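PDB 6SKY: Serine/threonine-protein kinase Tel1 from Chaetomium thermophilum, which is a serine/threonine protein kinase of the ATM subfamily that probably senses DNA damage and activates checkpoint signalling by phosphorylating proteins at [ST]-Q sites. Local coordinates for residues K2738-I2749 with L2768-H2777; V2625-L2633 with I2749-L2758. One frame throughout, in Å; residues are numbered along the deposited sequence.

Contact 1 of 2, residues K2738-I2749 with L2768-H2777; sequences KRTNYTRTTAAI and LDHKTGEVVH
Tyr2742 and Glu2774 bring the two backbones close, with helix 2738-2749 lying along the beta-hairpin 2768-2777 at 26° to strand 2775-2777. Asn2741 reaches the turn of the hairpin. Its ND2 donates a hydrogen bond to Thr2772 O at 2.9 Å, nearly straight at 170°, with the oxygen in the amide plane of Asn2741. The bent chain of Lys2738 passes the same turn, its CD 3.3 Å from Thr2772 O. Gly2773 has positive phi, which by itself favours glycine, and lies close to the helix backbone. Tyr2742 holds CG anti to its nitrogen (chi1 169°). This sets its ring with Gly2773 O at the edge, in plane, and with CD2 3.6 Å from Val2775 CG1. Its OH is hydrogen-bonded to Ile2804 O. Thr2745 OG1 donates to Asn2741 O at 2.7 Å, and it accepts a weak bond from Val2775 N at 3.5 Å. Its CG2 meets Glu2774 CB, where the two side chains cross at about a right angle. A valine in place of Thr2745 would probably leave Val2775 N without this acceptor and Asn2741 O with one donor fewer. At the far end Ile2749 CG1 lies over one face of the His2777 ring, a CH-pi contact 3.9 Å from the centroid. His2777 ND1 is hydrogen-bonded to Arg2761 NH2, in the loop between helix 2732-2755 and the hairpin. The hairpin lies in the kinase domain, between the magnesium-site residues Asn2765 and Asp2779 in sequence. One straight hydrogen bond ties the helix to the turn; toward strand 2775-2777 the contact is mostly apolar, with a single weak hydrogen bond, so packing probably does most of the work there.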
ATOM      1  N   LYS A2738     -32.684  -3.545  13.517  1.00 24.19           N
ATOM      2  CA  LYS A2738     -32.318  -4.218  14.754  1.00 24.19           C
ATOM      3  C   LYS A2738     -31.435  -5.426  14.504  1.00 24.19           C
ATOM      4  O   LYS A2738     -30.549  -5.720  15.310  1.00 24.19           O
ATOM      5  CB  LYS A2738     -33.565  -4.639  15.511  1.00 24.19           C
ATOM      6  CG  LYS A2738     -34.509  -3.523  15.823  1.00 24.19           C
ATOM      7  CD  LYS A2738     -33.838  -2.400  16.508  1.00 24.19           C
ATOM      8  CE  LYS A2738     -34.842  -1.435  17.054  1.00 24.19           C
ATOM      9  NZ  LYS A2738     -35.219  -0.440  16.051  1.00 24.19           N
ATOM     10  N   ARG A2739     -31.649  -6.139  13.406  1.00 37.14           N
ATOM     11  CA  ARG A2739     -30.760  -7.244  13.091  1.00 37.14           C
ATOM     12  C   ARG A2739     -29.370  -6.751  12.725  1.00 37.14           C
ATOM     13  O   ARG A2739     -28.372  -7.396  13.067  1.00 37.14           O
ATOM     14  CB  ARG A2739     -31.353  -8.073  11.970  1.00 37.14           C
ATOM     15  CG  ARG A2739     -31.047  -9.522  12.086  1.00 37.14           C
ATOM     16  CD  ARG A2739     -31.498 -10.250  10.864  1.00 37.14           C
ATOM     17  NE  ARG A2739     -30.910  -9.677   9.666  1.00 37.14           N
ATOM     18  CZ  ARG A2739     -31.060 -10.190   8.457  1.00 37.14           C
ATOM     19  NH1 ARG A2739     -30.497  -9.614   7.412  1.00 37.14           N
ATOM     20  NH2 ARG A2739     -31.769 -11.289   8.300  1.00 37.14           N
ATOM     21  N   THR A2740     -29.272  -5.599  12.065  1.00 27.96           N
ATOM     22  CA  THR A2740     -27.957  -5.018  11.823  1.00 27.96           C
ATOM     23  C   THR A2740     -27.278  -4.601  13.119  1.00 27.96           C
ATOM     24  O   THR A2740     -26.067  -4.776  13.268  1.00 27.96           O
ATOM     25  CB  THR A2740     -28.077  -3.833  10.880  1.00 27.96           C
ATOM     26  OG1 THR A2740     -28.719  -4.259   9.682  1.00 27.96           O
ATOM     27  CG2 THR A2740     -26.729  -3.311  10.528  1.00 27.96           C
ATOM     28  N   ASN A2741     -28.031  -4.036  14.064  1.00 23.98           N
ATOM     29  CA  ASN A2741     -27.459  -3.702  15.366  1.00 23.98           C
ATOM     30  C   ASN A2741     -26.908  -4.930  16.063  1.00 23.98           C
ATOM     31  O   ASN A2741     -25.821  -4.888  16.647  1.00 23.98           O
ATOM     32  CB  ASN A2741     -28.503  -3.049  16.257  1.00 23.98           C
ATOM     33  CG  ASN A2741     -28.744  -1.618  15.918  1.00 23.98           C
ATOM     34  OD1 ASN A2741     -28.029  -1.030  15.121  1.00 23.98           O
ATOM     35  ND2 ASN A2741     -29.752  -1.035  16.536  1.00 23.98           N
ATOM     36  N   TYR A2742     -27.663  -6.023  16.045  1.00 37.14           N
ATOM     37  CA  TYR A2742     -27.191  -7.270  16.633  1.00 37.14           C
ATOM     38  C   TYR A2742     -25.876  -7.717  16.010  1.00 37.14           C
ATOM     39  O   TYR A2742     -24.915  -8.026  16.721  1.00 37.14           O
ATOM     40  CB  TYR A2742     -28.264  -8.335  16.469  1.00 37.14           C
ATOM     41  CG  TYR A2742     -27.840  -9.737  16.790  1.00 37.14           C
ATOM     42  CD1 TYR A2742     -27.430 -10.591  15.797  1.00 37.14           C
ATOM     43  CD2 TYR A2742     -27.871 -10.211  18.076  1.00 37.14           C
ATOM     44  CE1 TYR A2742     -27.048 -11.848  16.070  1.00 37.14           C
ATOM     45  CE2 TYR A2742     -27.492 -11.474  18.354  1.00 37.14           C
ATOM     46  CZ  TYR A2742     -27.084 -12.290  17.344  1.00 37.14           C
ATOM     47  OH  TYR A2742     -26.699 -13.570  17.612  1.00 37.14           O
ATOM     48  N   THR A2743     -25.817  -7.762  14.679  1.00 37.14           N
ATOM     49  CA  THR A2743     -24.609  -8.247  14.019  1.00 37.14           C
ATOM     50  C   THR A2743     -23.410  -7.353  14.308  1.00 37.14           C
ATOM     51  O   THR A2743     -22.305  -7.846  14.555  1.00 37.14           O
ATOM     52  CB  THR A2743     -24.838  -8.353  12.518  1.00 37.14           C
ATOM     53  OG1 THR A2743     -26.078  -9.013  12.271  1.00 37.14           O
ATOM     54  CG2 THR A2743     -23.761  -9.153  11.890  1.00 37.14           C
ATOM     55  N   ARG A2744     -23.607  -6.039  14.310  1.00 23.26           N
ATOM     56  CA  ARG A2744     -22.493  -5.129  14.540  1.00 23.26           C
ATOM     57  C   ARG A2744     -21.976  -5.200  15.967  1.00 23.26           C
ATOM     58  O   ARG A2744     -20.761  -5.203  16.187  1.00 23.26           O
ATOM     59  CB  ARG A2744     -22.909  -3.707  14.219  1.00 23.26           C
ATOM     60  CG  ARG A2744     -22.905  -3.375  12.774  1.00 23.26           C
ATOM     61  CD  ARG A2744     -23.471  -2.017  12.591  1.00 23.26           C
ATOM     62  NE  ARG A2744     -23.462  -1.603  11.202  1.00 23.26           N
ATOM     63  CZ  ARG A2744     -23.982  -0.463  10.779  1.00 23.26           C
ATOM     64  NH1 ARG A2744     -23.934  -0.144   9.503  1.00 23.26           N
ATOM     65  NH2 ARG A2744     -24.553   0.357  11.639  1.00 23.26           N
ATOM     66  N   THR A2745     -22.865  -5.211  16.958  1.00 19.52           N
ATOM     67  CA  THR A2745     -22.388  -5.295  18.331  1.00 19.52           C
ATOM     68  C   THR A2745     -21.745  -6.639  18.621  1.00 19.52           C
ATOM     69  O   THR A2745     -20.767  -6.700  19.373  1.00 19.52           O
ATOM     70  CB  THR A2745     -23.521  -5.017  19.303  1.00 19.52           C
ATOM     71  OG1 THR A2745     -24.652  -5.802  18.950  1.00 19.52           O
ATOM     72  CG2 THR A2745     -23.907  -3.585  19.232  1.00 19.52           C
ATOM     73  N   THR A2746     -22.235  -7.715  18.005  1.00 17.15           N
ATOM     74  CA  THR A2746     -21.579  -9.007  18.159  1.00 17.15           C
ATOM     75  C   THR A2746     -20.185  -8.998  17.557  1.00 17.15           C
ATOM     76  O   THR A2746     -19.249  -9.530  18.150  1.00 17.15           O
ATOM     77  CB  THR A2746     -22.435 -10.092  17.528  1.00 17.15           C
ATOM     78  OG1 THR A2746     -23.746 -10.018  18.078  1.00 17.15           O
ATOM     79  CG2 THR A2746     -21.883 -11.440  17.819  1.00 17.15           C
ATOM     80  N   ALA A2747     -20.019  -8.383  16.388  1.00 20.17           N
ATOM     81  CA  ALA A2747     -18.701  -8.311  15.771  1.00 20.17           C
ATOM     82  C   ALA A2747     -17.724  -7.518  16.627  1.00 20.17           C
ATOM     83  O   ALA A2747     -16.575  -7.931  16.830  1.00 20.17           O
ATOM     84  CB  ALA A2747     -18.814  -7.694  14.385  1.00 20.17           C
ATOM     85  N   ALA A2748     -18.161  -6.364  17.131  1.00 14.16           N
ATOM     86  CA  ALA A2748     -17.273  -5.535  17.936  1.00 14.16           C
ATOM     87  C   ALA A2748     -16.851  -6.250  19.209  1.00 14.16           C
ATOM     88  O   ALA A2748     -15.670  -6.250  19.567  1.00 14.16           O
ATOM     89  CB  ALA A2748     -17.941  -4.208  18.263  1.00 14.16           C
ATOM     90  N   ILE A2749     -17.795  -6.882  19.905  1.00 18.13           N
ATOM     91  CA  ILE A2749     -17.408  -7.542  21.145  1.00 18.13           C
ATOM     92  C   ILE A2749     -16.598  -8.795  20.867  1.00 18.13           C
ATOM     93  O   ILE A2749     -15.752  -9.171  21.672  1.00 18.13           O
ATOM     94  CB  ILE A2749     -18.633  -7.848  22.019  1.00 18.13           C
ATOM     95  CG1 ILE A2749     -18.194  -8.121  23.454  1.00 18.13           C
ATOM     96  CG2 ILE A2749     -19.377  -9.043  21.492  1.00 18.13           C
ATOM     97  CD1 ILE A2749     -17.424  -7.021  24.081  1.00 18.13           C
ATOM     98  N   LEU A2768     -29.721  -9.947  25.546  1.00 21.27           N
ATOM     99  CA  LEU A2768     -30.288  -9.441  24.309  1.00 21.27           C
ATOM    100  C   LEU A2768     -31.193  -8.271  24.633  1.00 21.27           C
ATOM    101  O   LEU A2768     -32.167  -8.431  25.366  1.00 21.27           O
ATOM    102  CB  LEU A2768     -31.082 -10.527  23.597  1.00 21.27           C
ATOM    103  CG  LEU A2768     -30.343 -11.806  23.273  1.00 21.27           C
ATOM    104  CD1 LEU A2768     -31.328 -12.878  22.922  1.00 21.27           C
ATOM    105  CD2 LEU A2768     -29.419 -11.538  22.131  1.00 21.27           C
ATOM    106  N   ASP A2769     -30.869  -7.105  24.097  1.00 25.17           N
ATOM    107  CA  ASP A2769     -31.682  -5.912  24.278  1.00 25.17           C
ATOM    108  C   ASP A2769     -32.815  -5.944  23.265  1.00 25.17           C
ATOM    109  O   ASP A2769     -32.586  -5.770  22.070  1.00 25.17           O
ATOM    110  CB  ASP A2769     -30.814  -4.673  24.103  1.00 25.17           C
ATOM    111  CG  ASP A2769     -31.546  -3.396  24.406  1.00 25.17           C
ATOM    112  OD1 ASP A2769     -32.644  -3.447  24.975  1.00 25.17           O
ATOM    113  OD2 ASP A2769     -31.022  -2.323  24.072  1.00 25.17           O
ATOM    114  N   HIS A2770     -34.041  -6.168  23.725  1.00 28.03           N
ATOM    115  CA  HIS A2770     -35.163  -6.282  22.809  1.00 28.03           C
ATOM    116  C   HIS A2770     -35.852  -4.955  22.549  1.00 28.03           C
ATOM    117  O   HIS A2770     -37.030  -4.940  22.197  1.00 28.03           O
ATOM    118  CB  HIS A2770     -36.165  -7.324  23.301  1.00 28.03           C
ATOM    119  CG  HIS A2770     -36.761  -7.031  24.639  1.00 28.03           C
ATOM    120  ND1 HIS A2770     -36.792  -7.963  25.650  1.00 28.03           N
ATOM    121  CD2 HIS A2770     -37.382  -5.931  25.123  1.00 28.03           C
ATOM    122  CE1 HIS A2770     -37.390  -7.442  26.706  1.00 28.03           C
ATOM    123  NE2 HIS A2770     -37.755  -6.210  26.413  1.00 28.03           N
ATOM    124  N   LYS A2771     -35.145  -3.845  22.714  1.00 29.25           N
ATOM    125  CA  LYS A2771     -35.585  -2.559  22.204  1.00 29.25           C
ATOM    126  C   LYS A2771     -34.699  -2.027  21.097  1.00 29.25           C
ATOM    127  O   LYS A2771     -35.188  -1.319  20.222  1.00 29.25           O
ATOM    128  CB  LYS A2771     -35.633  -1.519  23.322  1.00 29.25           C
ATOM    129  CG  LYS A2771     -36.667  -1.790  24.374  1.00 29.25           C
ATOM    130  CD  LYS A2771     -38.054  -1.799  23.789  1.00 29.25           C
ATOM    131  CE  LYS A2771     -39.070  -2.210  24.828  1.00 29.25           C
ATOM    132  NZ  LYS A2771     -40.413  -2.433  24.230  1.00 29.25           N
ATOM    133  N   THR A2772     -33.409  -2.348  21.124  1.00 26.07           N
ATOM    134  CA  THR A2772     -32.466  -1.911  20.115  1.00 26.07           C
ATOM    135  C   THR A2772     -31.814  -3.053  19.359  1.00 26.07           C
ATOM    136  O   THR A2772     -31.154  -2.801  18.351  1.00 26.07           O
ATOM    137  CB  THR A2772     -31.368  -1.053  20.750  1.00 26.07           C
ATOM    138  OG1 THR A2772     -30.858  -1.721  21.900  1.00 26.07           O
ATOM    139  CG2 THR A2772     -31.925   0.256  21.177  1.00 26.07           C
ATOM    140  N   GLY A2773     -31.974  -4.286  19.808  1.00 26.03           N
ATOM    141  CA  GLY A2773     -31.452  -5.425  19.104  1.00 26.03           C
ATOM    142  C   GLY A2773     -30.026  -5.795  19.430  1.00 26.03           C
ATOM    143  O   GLY A2773     -29.571  -6.845  18.987  1.00 26.03           O
ATOM    144  N   GLU A2774     -29.314  -4.992  20.198  1.00 23.54           N
ATOM    145  CA  GLU A2774     -27.908  -5.253  20.434  1.00 23.54           C
ATOM    146  C   GLU A2774     -27.694  -6.142  21.647  1.00 23.54           C
ATOM    147  O   GLU A2774     -28.573  -6.311  22.485  1.00 23.54           O
ATOM    148  CB  GLU A2774     -27.152  -3.950  20.602  1.00 23.54           C
ATOM    149  CG  GLU A2774     -27.874  -2.904  21.333  1.00 23.54           C
ATOM    150  CD  GLU A2774     -27.461  -1.542  20.867  1.00 23.54           C
ATOM    151  OE1 GLU A2774     -26.839  -1.461  19.792  1.00 23.54           O
ATOM    152  OE2 GLU A2774     -27.750  -0.552  21.564  1.00 23.54           O
ATOM    153  N   VAL A2775     -26.501  -6.721  21.718  1.00 23.14           N
ATOM    154  CA  VAL A2775     -26.117  -7.631  22.787  1.00 23.14           C
ATOM    155  C   VAL A2775     -25.307  -6.873  23.823  1.00 23.14           C
ATOM    156  O   VAL A2775     -24.594  -5.917  23.513  1.00 23.14           O
ATOM    157  CB  VAL A2775     -25.326  -8.837  22.246  1.00 23.14           C
ATOM    158  CG1 VAL A2775     -26.058  -9.453  21.111  1.00 23.14           C
ATOM    159  CG2 VAL A2775     -23.963  -8.418  21.797  1.00 23.14           C
ATOM    160  N   VAL A2776     -25.435  -7.295  25.071  1.00 20.77           N
ATOM    161  CA  VAL A2776     -24.686  -6.740  26.187  1.00 20.77           C
ATOM    162  C   VAL A2776     -23.928  -7.880  26.836  1.00 20.77           C
ATOM    163  O   VAL A2776     -24.508  -8.925  27.128  1.00 20.77           O
ATOM    164  CB  VAL A2776     -25.605  -6.041  27.205  1.00 20.77           C
ATOM    165  CG1 VAL A2776     -24.805  -5.172  28.144  1.00 20.77           C
ATOM    166  CG2 VAL A2776     -26.662  -5.230  26.501  1.00 20.77           C
ATOM    167  N   HIS A2777     -22.637  -7.692  27.043  1.00 37.14           N
ATOM    168  CA  HIS A2777     -21.813  -8.673  27.723  1.00 37.14           C
ATOM    169  C   HIS A2777     -21.523  -8.184  29.129  1.00 37.14           C
ATOM    170  O   HIS A2777     -21.080  -7.052  29.322  1.00 37.14           O
ATOM    171  CB  HIS A2777     -20.525  -8.928  26.951  1.00 37.14           C
ATOM    172  CG  HIS A2777     -20.705  -9.827  25.771  1.00 37.14           C
ATOM    173  ND1 HIS A2777     -20.115 -11.065  25.683  1.00 37.14           N
ATOM    174  CD2 HIS A2777     -21.427  -9.676  24.641  1.00 37.14           C
ATOM    175  CE1 HIS A2777     -20.460 -11.635  24.547  1.00 37.14           C
ATOM    176  NE2 HIS A2777     -21.255 -10.812  23.896  1.00 37.14           N
TER

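Contact 2 of 2, residues V2625-L2633 with I2749-L2758; sequences VFAAVSELL and ISMLGHVLGL
A buried apolar helix-helix packing in the kinase domain joins Phe2626 to Leu2752 and Leu2756. Helix 2616-2632 probably corresponds to helix C of protein kinases. The short helical segments cross at 121°, with their axes 11.5 Å apart, so side chains fill the interface. The Phe2626 ring is the main bridge. With CG turned anti to the carbonyl carbon (chi1 -62°), Leu2756 extends toward Phe2626 and places CD1 over one face of its ring, a CH-pi contact 3.9 Å from the centroid. Leu2758 CD2 meets Phe2626 CZ at 3.9 Å. Leu2752 lies alongside Phe2626 and Val2629, pointing the opposite way. Its CD2 touches Phe2626 CD2 at 3.8 Å and Val2629 CG1 at 3.7 Å, while its CD1 packs against Ser2630 OG. That hydroxyl donates to Phe2626 O, which also accepts from Ser2630 N. Helix 2732-2755 ends in a Schellman motif with Gly2757 as the C-prime residue, and Leu2758 N hydrogen-bonds to Gly2753 O at 2.7 Å. The turn brings Leu2758 back to the ring. Ile2646 adds to the packing of Phe2626 and Ile2749. Helix 2816-2828 touches Val2629 and Val2755 through Leu2828, and helix 2832-2843 packs on Val2625.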
ATOM      1  N   VAL A2625     -11.756  -1.146  31.663  1.00 22.89           N
ATOM      2  CA  VAL A2625     -10.799  -1.350  30.575  1.00 22.89           C
ATOM      3  C   VAL A2625     -11.518  -1.474  29.238  1.00 22.89           C
ATOM      4  O   VAL A2625     -11.110  -0.878  28.230  1.00 22.89           O
ATOM      5  CB  VAL A2625      -9.931  -2.584  30.866  1.00 22.89           C
ATOM      6  CG1 VAL A2625      -9.296  -3.092  29.605  1.00 22.89           C
ATOM      7  CG2 VAL A2625      -8.878  -2.243  31.879  1.00 22.89           C
ATOM      8  N   PHE A2626     -12.596  -2.257  29.206  1.00 20.39           N
ATOM      9  CA  PHE A2626     -13.359  -2.424  27.977  1.00 20.39           C
ATOM     10  C   PHE A2626     -13.988  -1.116  27.527  1.00 20.39           C
ATOM     11  O   PHE A2626     -14.024  -0.818  26.328  1.00 20.39           O
ATOM     12  CB  PHE A2626     -14.425  -3.494  28.170  1.00 20.39           C
ATOM     13  CG  PHE A2626     -13.944  -4.883  27.893  1.00 20.39           C
ATOM     14  CD1 PHE A2626     -13.284  -5.608  28.857  1.00 20.39           C
ATOM     15  CD2 PHE A2626     -14.160  -5.467  26.665  1.00 20.39           C
ATOM     16  CE1 PHE A2626     -12.848  -6.880  28.606  1.00 20.39           C
ATOM     17  CE2 PHE A2626     -13.723  -6.741  26.410  1.00 20.39           C
ATOM     18  CZ  PHE A2626     -13.064  -7.446  27.381  1.00 20.39           C
ATOM     19  N   ALA A2627     -14.483  -0.312  28.467  1.00 20.14           N
ATOM     20  CA  ALA A2627     -15.042   0.977  28.087  1.00 20.14           C
ATOM     21  C   ALA A2627     -13.977   1.898  27.505  1.00 20.14           C
ATOM     22  O   ALA A2627     -14.242   2.638  26.552  1.00 20.14           O
ATOM     23  CB  ALA A2627     -15.716   1.623  29.289  1.00 20.14           C
ATOM     24  N   ALA A2628     -12.759   1.854  28.044  1.00 19.88           N
ATOM     25  CA  ALA A2628     -11.696   2.701  27.510  1.00 19.88           C
ATOM     26  C   ALA A2628     -11.302   2.293  26.094  1.00 19.88           C
ATOM     27  O   ALA A2628     -11.112   3.151  25.220  1.00 19.88           O
ATOM     28  CB  ALA A2628     -10.488   2.662  28.435  1.00 19.88           C
ATOM     29  N   VAL A2629     -11.185   0.993  25.833  1.00 19.92           N
ATOM     30  CA  VAL A2629     -10.841   0.566  24.478  1.00 19.92           C
ATOM     31  C   VAL A2629     -11.970   0.891  23.497  1.00 19.92           C
ATOM     32  O   VAL A2629     -11.728   1.327  22.359  1.00 19.92           O
ATOM     33  CB  VAL A2629     -10.479  -0.926  24.467  1.00 19.92           C
ATOM     34  CG1 VAL A2629     -10.090  -1.356  23.088  1.00 19.92           C
ATOM     35  CG2 VAL A2629      -9.348  -1.190  25.416  1.00 19.92           C
ATOM     36  N   SER A2630     -13.220   0.707  23.913  1.00 21.69           N
ATOM     37  CA  SER A2630     -14.318   1.083  23.033  1.00 21.69           C
ATOM     38  C   SER A2630     -14.341   2.579  22.766  1.00 21.69           C
ATOM     39  O   SER A2630     -14.774   3.006  21.694  1.00 21.69           O
ATOM     40  CB  SER A2630     -15.640   0.628  23.623  1.00 21.69           C
ATOM     41  OG  SER A2630     -15.606  -0.763  23.834  1.00 21.69           O
ATOM     42  N   GLU A2631     -13.903   3.393  23.722  1.00 24.52           N
ATOM     43  CA  GLU A2631     -13.759   4.815  23.437  1.00 24.52           C
ATOM     44  C   GLU A2631     -12.661   5.069  22.422  1.00 24.52           C
ATOM     45  O   GLU A2631     -12.754   6.013  21.635  1.00 24.52           O
ATOM     46  CB  GLU A2631     -13.470   5.590  24.717  1.00 24.52           C
ATOM     47  CG  GLU A2631     -14.673   5.827  25.585  1.00 24.52           C
ATOM     48  CD  GLU A2631     -15.601   6.871  25.010  1.00 24.52           C
ATOM     49  OE1 GLU A2631     -15.178   7.598  24.089  1.00 24.52           O
ATOM     50  OE2 GLU A2631     -16.755   6.968  25.477  1.00 24.52           O
ATOM     51  N   LEU A2632     -11.599   4.266  22.450  1.00 23.05           N
ATOM     52  CA  LEU A2632     -10.590   4.364  21.398  1.00 23.05           C
ATOM     53  C   LEU A2632     -11.189   4.116  20.028  1.00 23.05           C
ATOM     54  O   LEU A2632     -10.744   4.702  19.040  1.00 23.05           O
ATOM     55  CB  LEU A2632      -9.464   3.363  21.626  1.00 23.05           C
ATOM     56  CG  LEU A2632      -8.529   3.568  22.799  1.00 23.05           C
ATOM     57  CD1 LEU A2632      -7.507   2.477  22.776  1.00 23.05           C
ATOM     58  CD2 LEU A2632      -7.888   4.909  22.697  1.00 23.05           C
ATOM     59  N   LEU A2633     -12.170   3.225  19.942  1.00 23.56           N
ATOM     60  CA  LEU A2633     -12.748   2.910  18.635  1.00 23.56           C
ATOM     61  C   LEU A2633     -13.394   4.107  17.942  1.00 23.56           C
ATOM     62  O   LEU A2633     -13.600   4.056  16.729  1.00 23.56           O
ATOM     63  CB  LEU A2633     -13.787   1.802  18.751  1.00 23.56           C
ATOM     64  CG  LEU A2633     -13.307   0.371  18.914  1.00 23.56           C
ATOM     65  CD1 LEU A2633     -14.485  -0.552  18.753  1.00 23.56           C
ATOM     66  CD2 LEU A2633     -12.239   0.064  17.910  1.00 23.56           C
ATOM     67  N   ILE A2749     -17.795  -6.882  19.905  1.00 18.13           N
ATOM     68  CA  ILE A2749     -17.408  -7.542  21.145  1.00 18.13           C
ATOM     69  C   ILE A2749     -16.598  -8.795  20.867  1.00 18.13           C
ATOM     70  O   ILE A2749     -15.752  -9.171  21.672  1.00 18.13           O
ATOM     71  CB  ILE A2749     -18.633  -7.848  22.019  1.00 18.13           C
ATOM     72  CG1 ILE A2749     -18.194  -8.121  23.454  1.00 18.13           C
ATOM     73  CG2 ILE A2749     -19.377  -9.043  21.492  1.00 18.13           C
ATOM     74  CD1 ILE A2749     -17.424  -7.021  24.081  1.00 18.13           C
ATOM     75  N   SER A2750     -16.787  -9.434  19.717  1.00 17.72           N
ATOM     76  CA  SER A2750     -15.986 -10.604  19.389  1.00 17.72           C
ATOM     77  C   SER A2750     -14.529 -10.230  19.175  1.00 17.72           C
ATOM     78  O   SER A2750     -13.627 -10.864  19.732  1.00 17.72           O
ATOM     79  CB  SER A2750     -16.562 -11.287  18.157  1.00 17.72           C
ATOM     80  OG  SER A2750     -17.820 -11.850  18.449  1.00 17.72           O
ATOM     81  N   MET A2751     -14.272  -9.187  18.387  1.00 20.27           N
ATOM     82  CA  MET A2751     -12.888  -8.769  18.180  1.00 20.27           C
ATOM     83  C   MET A2751     -12.268  -8.247  19.466  1.00 20.27           C
ATOM     84  O   MET A2751     -11.133  -8.597  19.807  1.00 20.27           O
ATOM     85  CB  MET A2751     -12.802  -7.712  17.087  1.00 20.27           C
ATOM     86  CG  MET A2751     -12.849  -8.269  15.692  1.00 20.27           C
ATOM     87  SD  MET A2751     -11.684  -9.602  15.425  1.00 20.27           S
ATOM     88  CE  MET A2751     -12.780 -11.005  15.362  1.00 20.27           C
ATOM     89  N   LEU A2752     -12.996  -7.409  20.195  1.00 16.30           N
ATOM     90  CA  LEU A2752     -12.445  -6.817  21.405  1.00 16.30           C
ATOM     91  C   LEU A2752     -12.177  -7.862  22.473  1.00 16.30           C
ATOM     92  O   LEU A2752     -11.210  -7.743  23.225  1.00 16.30           O
ATOM     93  CB  LEU A2752     -13.395  -5.752  21.926  1.00 16.30           C
ATOM     94  CG  LEU A2752     -12.792  -4.381  22.144  1.00 16.30           C
ATOM     95  CD1 LEU A2752     -13.842  -3.338  21.935  1.00 16.30           C
ATOM     96  CD2 LEU A2752     -12.264  -4.318  23.539  1.00 16.30           C
ATOM     97  N   GLY A2753     -13.016  -8.892  22.565  1.00 15.89           N
ATOM     98  CA  GLY A2753     -12.783  -9.946  23.520  1.00 15.89           C
ATOM     99  C   GLY A2753     -11.770 -10.970  23.088  1.00 15.89           C
ATOM    100  O   GLY A2753     -11.240 -11.685  23.936  1.00 15.89           O
ATOM    101  N   HIS A2754     -11.503 -11.087  21.792  1.00 16.33           N
ATOM    102  CA  HIS A2754     -10.334 -11.843  21.368  1.00 16.33           C
ATOM    103  C   HIS A2754      -9.053 -11.123  21.766  1.00 16.33           C
ATOM    104  O   HIS A2754      -8.139 -11.731  22.325  1.00 16.33           O
ATOM    105  CB  HIS A2754     -10.373 -12.078  19.863  1.00 16.33           C
ATOM    106  CG  HIS A2754      -9.051 -12.463  19.280  1.00 16.33           C
ATOM    107  ND1 HIS A2754      -8.432 -13.657  19.569  1.00 16.33           N
ATOM    108  CD2 HIS A2754      -8.225 -11.805  18.435  1.00 16.33           C
ATOM    109  CE1 HIS A2754      -7.283 -13.720  18.923  1.00 16.33           C
ATOM    110  NE2 HIS A2754      -7.133 -12.608  18.230  1.00 16.33           N
ATOM    111  N   VAL A2755      -8.974  -9.821  21.495  1.00 19.59           N
ATOM    112  CA  VAL A2755      -7.746  -9.083  21.774  1.00 19.59           C
ATOM    113  C   VAL A2755      -7.414  -9.077  23.260  1.00 19.59           C
ATOM    114  O   VAL A2755      -6.239  -9.065  23.634  1.00 19.59           O
ATOM    115  CB  VAL A2755      -7.857  -7.657  21.206  1.00 19.59           C
ATOM    116  CG1 VAL A2755      -6.851  -6.744  21.839  1.00 19.59           C
ATOM    117  CG2 VAL A2755      -7.652  -7.682  19.721  1.00 19.59           C
ATOM    118  N   LEU A2756      -8.418  -9.109  24.131  1.00 18.09           N
ATOM    119  CA  LEU A2756      -8.191  -9.072  25.570  1.00 18.09           C
ATOM    120  C   LEU A2756      -8.435 -10.408  26.249  1.00 18.09           C
ATOM    121  O   LEU A2756      -8.555 -10.449  27.469  1.00 18.09           O
ATOM    122  CB  LEU A2756      -9.061  -8.004  26.226  1.00 18.09           C
ATOM    123  CG  LEU A2756      -8.835  -6.562  25.789  1.00 18.09           C
ATOM    124  CD1 LEU A2756      -9.796  -5.649  26.489  1.00 18.09           C
ATOM    125  CD2 LEU A2756      -7.422  -6.134  26.065  1.00 18.09           C
ATOM    126  N   GLY A2757      -8.518 -11.496  25.498  1.00 20.42           N
ATOM    127  CA  GLY A2757      -8.606 -12.806  26.099  1.00 20.42           C
ATOM    128  C   GLY A2757      -9.874 -13.091  26.856  1.00 20.42           C
ATOM    129  O   GLY A2757      -9.894 -14.001  27.680  1.00 20.42           O
ATOM    130  N   LEU A2758     -10.943 -12.356  26.583  1.00 20.81           N
ATOM    131  CA  LEU A2758     -12.168 -12.469  27.361  1.00 20.81           C
ATOM    132  C   LEU A2758     -12.750 -13.871  27.283  1.00 20.81           C
ATOM    133  O   LEU A2758     -12.938 -14.420  26.198  1.00 20.81           O
ATOM    134  CB  LEU A2758     -13.178 -11.447  26.863  1.00 20.81           C
ATOM    135  CG  LEU A2758     -14.564 -11.434  27.487  1.00 20.81           C
ATOM    136  CD1 LEU A2758     -14.467 -11.059  28.937  1.00 20.81           C
ATOM    137  CD2 LEU A2758     -15.448 -10.470  26.744  1.00 20.81           C
TER

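From the N terminus the segments come in the order 2625-2633, 2738-2749, 2749-2758 and 2768-2777. Contact 2 closes a long loop of 115 residues, which holds strands 2651-2655 and 2658-2662 and most of helix 2732-2755. Contact 1 closes a short one of 18 residues, which includes the pocket residues His2762 and His2764 and the magnesium-site residue Asn2765. The two loops cross, because their segments alternate along the chain. Helix 2732-2755 serves both, and Ile2749 belongs to each contact. Its earlier part carries the hairpin, and its C-terminal end meets helix 2616-2632. The contact centres lie 15 Å apart.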